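Local coordinates for uncharacterized protein YhfS (Escherichia coli, PDB 4J8L) that is of unknown function but carries covalently attached pyridoxal 5'-phosphate and may have cysteine synthase-like activity, at residues A[21-33]-A[51-63]. Sequence-based numbering, arbitrary orientation.
Sequences LVDSICRHFPGSE and VTQRVEQVLADAF. With ACY (acetic acid), chain D.
Val58 is the knob of this helix pair and fits a hole made by Leu21, Ser24, Ile25 and His28. Its two methyls part in the hole. CG1, anti to the backbone N (chi1 169°), meets Leu21 CD1 at 3.7 Å, while CG2 lies against His28 CB at 3.6 Å. The His28 ring lies with one face over the backbone of Gln57 and Val58, and its ND1 hydrogen-bonds back to Ser24 O. Helix 11-28 and helix 50-62 run roughly antiparallel here, their local axes 138° apart, in what is probably the large domain of a fold-type I PLP enzyme; Leu21 also packs on helix 229-261. Asp61 OD1 accepts three hydrogen bonds: Ser24 OG on its anti side at 2.9 Å, and Arg27 NH1 and NH2 end-on from the syn side, a salt bridge. The Phe29 ring fits against Val51, Val55 and Val58 by its edge. Arg54 CD makes a CH-pi contact over one face, offset toward the rim. Arg54 NH1 hydrogen-bonds His28 O at 2.6 Å, and Glu33 OE1, over the guanidinium face, forms a charge-only salt bridge to Arg54 NH2 at 2.8 Å. With an alanine in place of Arg54, the Phe29 face is likely to lose this cover and Glu33 its countercharge here.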
loop_
_atom_site.group_PDB
_atom_site.type_symbol
_atom_site.label_atom_id
_atom_site.label_comp_id
_atom_site.label_asym_id
_atom_site.label_seq_id
_atom_site.Cartn_x
_atom_site.Cartn_y
_atom_site.Cartn_z
ATOM N N LEU A 21 -7.873 16.026 -5.273
ATOM C CA LEU A 21 -8.896 14.991 -5.219
ATOM C C LEU A 21 -10.271 15.631 -5.022
ATOM O O LEU A 21 -11.236 15.249 -5.679
ATOM C CB LEU A 21 -8.596 13.962 -4.123
ATOM C CG LEU A 21 -9.693 12.918 -3.861
ATOM C CD1 LEU A 21 -10.017 12.096 -5.111
ATOM C CD2 LEU A 21 -9.315 11.995 -2.689
ATOM N N VAL A 22 -10.357 16.614 -4.129
ATOM C CA VAL A 22 -11.632 17.290 -3.920
ATOM C C VAL A 22 -12.070 18.031 -5.183
ATOM O O VAL A 22 -13.262 18.074 -5.499
ATOM C CB VAL A 22 -11.599 18.217 -2.688
ATOM C CG1 VAL A 22 -12.934 18.952 -2.520
ATOM C CG2 VAL A 22 -11.316 17.373 -1.456
ATOM N N ASP A 23 -11.110 18.581 -5.922
ATOM C CA ASP A 23 -11.436 19.272 -7.169
ATOM C C ASP A 23 -12.081 18.311 -8.155
ATOM O O ASP A 23 -13.044 18.661 -8.854
ATOM C CB ASP A 23 -10.186 19.894 -7.799
ATOM C CG ASP A 23 -10.518 20.802 -8.963
ATOM O OD1 ASP A 23 -10.322 20.391 -10.133
ATOM O OD2 ASP A 23 -10.980 21.944 -8.723
ATOM N N SER A 24 -11.544 17.095 -8.212
ATOM C CA SER A 24 -12.118 16.075 -9.070
ATOM C C SER A 24 -13.529 15.694 -8.623
ATOM O O SER A 24 -14.408 15.478 -9.461
ATOM C CB SER A 24 -11.233 14.833 -9.113
ATOM O OG SER A 24 -11.757 13.917 -10.058
ATOM N N ILE A 25 -13.739 15.596 -7.313
ATOM C CA ILE A 25 -15.078 15.334 -6.799
ATOM C C ILE A 25 -16.060 16.410 -7.292
ATOM O O ILE A 25 -17.134 16.093 -7.808
ATOM C CB ILE A 25 -15.088 15.243 -5.270
ATOM C CG1 ILE A 25 -14.296 14.010 -4.825
ATOM C CG2 ILE A 25 -16.512 15.170 -4.752
ATOM C CD1 ILE A 25 -14.177 13.924 -3.287
ATOM N N CYS A 26 -15.662 17.672 -7.187
ATOM C CA CYS A 26 -16.544 18.761 -7.599
ATOM C C CYS A 26 -16.903 18.667 -9.079
ATOM O O CYS A 26 -18.022 18.998 -9.483
ATOM C CB CYS A 26 -15.894 20.115 -7.324
ATOM S SG CYS A 26 -15.683 20.506 -5.570
ATOM N N ARG A 27 -15.948 18.218 -9.884
ATOM C CA ARG A 27 -16.134 18.201 -11.328
ATOM C C ARG A 27 -16.967 17.016 -11.805
ATOM O O ARG A 27 -17.401 16.976 -12.957
ATOM C CB ARG A 27 -14.775 18.239 -12.029
ATOM C CG ARG A 27 -14.188 19.641 -12.089
ATOM C CD ARG A 27 -12.893 19.696 -12.889
ATOM N NE ARG A 27 -11.779 19.122 -12.160
ATOM C CZ ARG A 27 -11.272 17.916 -12.403
ATOM N NH1 ARG A 27 -11.776 17.167 -13.378
ATOM N NH2 ARG A 27 -10.254 17.465 -11.686
ATOM N N HIS A 28 -17.194 16.058 -10.910
ATOM C CA HIS A 28 -17.946 14.851 -11.245
ATOM C C HIS A 28 -19.272 14.723 -10.506
ATOM O O HIS A 28 -20.113 13.915 -10.898
ATOM C CB HIS A 28 -17.096 13.596 -10.991
ATOM C CG HIS A 28 -15.964 13.443 -11.954
ATOM N ND1 HIS A 28 -14.736 14.043 -11.766
ATOM C CD2 HIS A 28 -15.885 12.784 -13.135
ATOM C CE1 HIS A 28 -13.948 13.750 -12.788
ATOM N NE2 HIS A 28 -14.619 12.984 -13.627
ATOM N N PHE A 29 -19.445 15.504 -9.439
ATOM C CA PHE A 29 -20.676 15.500 -8.645
ATOM C C PHE A 29 -21.211 16.921 -8.491
ATOM O O PHE A 29 -20.597 17.721 -7.796
ATOM C CB PHE A 29 -20.411 15.023 -7.206
ATOM C CG PHE A 29 -20.203 13.535 -7.055
ATOM C CD1 PHE A 29 -21.267 12.700 -6.753
ATOM C CD2 PHE A 29 -18.935 12.990 -7.161
ATOM C CE1 PHE A 29 -21.071 11.330 -6.588
ATOM C CE2 PHE A 29 -18.730 11.625 -7.001
ATOM C CZ PHE A 29 -19.801 10.796 -6.709
ATOM N N PRO A 30 -22.371 17.239 -9.104
ATOM C CA PRO A 30 -23.084 18.448 -8.667
ATOM C C PRO A 30 -23.286 18.329 -7.154
ATOM O O PRO A 30 -23.482 17.214 -6.669
ATOM C CB PRO A 30 -24.425 18.345 -9.401
ATOM C CG PRO A 30 -24.121 17.523 -10.629
ATOM C CD PRO A 30 -23.106 16.498 -10.139
ATOM N N GLY A 31 -23.212 19.434 -6.420
ATOM C CA GLY A 31 -23.236 19.375 -4.963
ATOM C C GLY A 31 -24.385 18.575 -4.377
ATOM O O GLY A 31 -24.192 17.777 -3.459
ATOM N N SER A 32 -25.585 18.772 -4.911
ATOM C CA SER A 32 -26.746 18.067 -4.378
ATOM C C SER A 32 -26.587 16.558 -4.552
ATOM O O SER A 32 -27.039 15.778 -3.711
ATOM C CB SER A 32 -28.038 18.552 -5.030
ATOM O OG SER A 32 -28.035 18.252 -6.411
ATOM N N GLU A 33 -25.929 16.146 -5.633
ATOM C CA GLU A 33 -25.715 14.722 -5.881
ATOM C C GLU A 33 -24.694 14.096 -4.936
ATOM O O GLU A 33 -24.747 12.893 -4.676
ATOM C CB GLU A 33 -25.338 14.480 -7.340
ATOM C CG GLU A 33 -26.425 14.939 -8.296
ATOM C CD GLU A 33 -26.147 14.544 -9.727
ATOM O OE1 GLU A 33 -25.309 13.644 -9.940
ATOM O OE2 GLU A 33 -26.768 15.133 -10.636
ATOM N N VAL A 51 -23.572 6.091 -8.505
ATOM C CA VAL A 51 -22.592 6.788 -7.681
ATOM C C VAL A 51 -21.236 6.076 -7.693
ATOM O O VAL A 51 -20.180 6.712 -7.687
ATOM C CB VAL A 51 -23.109 6.979 -6.239
ATOM C CG1 VAL A 51 -21.977 7.449 -5.325
ATOM C CG2 VAL A 51 -24.264 7.958 -6.232
ATOM N N THR A 52 -21.261 4.748 -7.763
ATOM C CA THR A 52 -20.013 3.992 -7.835
ATOM C C THR A 52 -19.252 4.314 -9.124
ATOM O O THR A 52 -18.034 4.512 -9.093
ATOM C CB THR A 52 -20.270 2.488 -7.667
ATOM O OG1 THR A 52 -20.889 2.277 -6.389
ATOM C CG2 THR A 52 -18.948 1.687 -7.723
ATOM N N GLN A 53 -19.971 4.393 -10.243
ATOM C CA GLN A 53 -19.341 4.800 -11.491
ATOM C C GLN A 53 -18.682 6.164 -11.320
ATOM O O GLN A 53 -17.518 6.339 -11.672
ATOM C CB GLN A 53 -20.336 4.854 -12.651
ATOM C CG GLN A 53 -19.665 5.278 -13.957
ATOM C CD GLN A 53 -20.635 5.553 -15.091
ATOM O OE1 GLN A 53 -21.707 6.130 -14.897
ATOM N NE2 GLN A 53 -20.254 5.144 -16.296
ATOM N N ARG A 54 -19.424 7.119 -10.759
ATOM C CA ARG A 54 -18.899 8.473 -10.593
ATOM C C ARG A 54 -17.622 8.468 -9.754
ATOM O O ARG A 54 -16.654 9.155 -10.076
ATOM C CB ARG A 54 -19.926 9.392 -9.929
ATOM C CG ARG A 54 -21.102 9.753 -10.784
ATOM C CD ARG A 54 -21.993 10.767 -10.066
ATOM N NE ARG A 54 -23.206 11.070 -10.814
ATOM C CZ ARG A 54 -23.353 12.132 -11.596
ATOM N NH1 ARG A 54 -22.360 12.999 -11.730
ATOM N NH2 ARG A 54 -24.495 12.332 -12.238
ATOM N N VAL A 55 -17.635 7.708 -8.663
ATOM C CA VAL A 55 -16.471 7.628 -7.791
ATOM C C VAL A 55 -15.288 7.047 -8.556
ATOM O O VAL A 55 -14.160 7.525 -8.442
ATOM C CB VAL A 55 -16.759 6.804 -6.504
ATOM C CG1 VAL A 55 -15.455 6.490 -5.758
ATOM C CG2 VAL A 55 -17.723 7.555 -5.594
ATOM N N GLU A 56 -15.554 6.026 -9.361
ATOM C CA GLU A 56 -14.503 5.434 -10.186
ATOM C C GLU A 56 -13.925 6.463 -11.158
ATOM O O GLU A 56 -12.705 6.514 -11.346
ATOM C CB GLU A 56 -15.022 4.184 -10.904
ATOM C CG GLU A 56 -15.219 3.031 -9.923
ATOM C CD GLU A 56 -16.075 1.904 -10.468
ATOM O OE1 GLU A 56 -16.769 2.104 -11.489
ATOM O OE2 GLU A 56 -16.040 0.804 -9.865
ATOM N N GLN A 57 -14.789 7.304 -11.732
ATOM C CA GLN A 57 -14.328 8.381 -12.601
ATOM C C GLN A 57 -13.440 9.356 -11.834
ATOM O O GLN A 57 -12.427 9.825 -12.352
ATOM C CB GLN A 57 -15.515 9.117 -13.246
ATOM C CG GLN A 57 -16.231 8.269 -14.302
ATOM C CD GLN A 57 -17.528 8.889 -14.760
ATOM O OE1 GLN A 57 -17.895 9.976 -14.319
ATOM N NE2 GLN A 57 -18.233 8.203 -15.655
ATOM N N VAL A 58 -13.833 9.675 -10.603
ATOM C CA VAL A 58 -13.035 10.582 -9.784
ATOM C C VAL A 58 -11.669 9.971 -9.481
ATOM O O VAL A 58 -10.639 10.643 -9.584
ATOM C CB VAL A 58 -13.747 10.920 -8.458
ATOM C CG1 VAL A 58 -12.804 11.642 -7.519
ATOM C CG2 VAL A 58 -14.971 11.781 -8.728
ATOM N N LEU A 59 -11.665 8.701 -9.100
ATOM C CA LEU A 59 -10.401 8.017 -8.814
ATOM C C LEU A 59 -9.482 8.031 -10.039
ATOM O O LEU A 59 -8.291 8.323 -9.925
ATOM C CB LEU A 59 -10.640 6.575 -8.372
ATOM C CG LEU A 59 -11.348 6.407 -7.034
ATOM C CD1 LEU A 59 -11.411 4.935 -6.656
ATOM C CD2 LEU A 59 -10.629 7.201 -5.977
ATOM N N ALA A 60 -10.032 7.724 -11.211
ATOM C CA ALA A 60 -9.222 7.714 -12.427
ATOM C C ALA A 60 -8.620 9.089 -12.677
ATOM O O ALA A 60 -7.427 9.226 -12.959
ATOM C CB ALA A 60 -10.055 7.282 -13.628
ATOM N N ASP A 61 -9.462 10.111 -12.564
ATOM C CA ASP A 61 -9.033 11.474 -12.791
ATOM C C ASP A 61 -7.942 11.881 -11.790
ATOM O O ASP A 61 -6.912 12.423 -12.174
ATOM C CB ASP A 61 -10.249 12.404 -12.706
ATOM C CG ASP A 61 -9.920 13.832 -13.062
ATOM O OD1 ASP A 61 -10.583 14.743 -12.523
ATOM O OD2 ASP A 61 -9.006 14.042 -13.887
ATOM N N ALA A 62 -8.167 11.594 -10.510
ATOM C CA ALA A 62 -7.249 12.008 -9.447
ATOM C C ALA A 62 -5.884 11.344 -9.576
ATOM O O ALA A 62 -4.864 11.939 -9.229
ATOM C CB ALA A 62 -7.854 11.712 -8.086
ATOM N N PHE A 63 -5.867 10.119 -10.091
ATOM C CA PHE A 63 -4.605 9.402 -10.278
ATOM C C PHE A 63 -4.131 9.369 -11.731
ATOM O O PHE A 63 -3.362 8.492 -12.121
ATOM C CB PHE A 63 -4.678 7.994 -9.669
ATOM C CG PHE A 63 -4.836 7.995 -8.168
ATOM C CD1 PHE A 63 -3.784 8.384 -7.352
ATOM C CD2 PHE A 63 -6.020 7.584 -7.572
ATOM C CE1 PHE A 63 -3.909 8.387 -5.975
ATOM C CE2 PHE A 63 -6.153 7.578 -6.191
ATOM C CZ PHE A 63 -5.096 7.987 -5.390
HETATM C C ACY D . -26.825 9.576 -9.930
HETATM O O ACY D . -27.830 9.007 -9.446
HETATM O OXT ACY D . -25.738 9.716 -9.322
HETATM C CH3 ACY D . -26.925 10.119 -11.324
#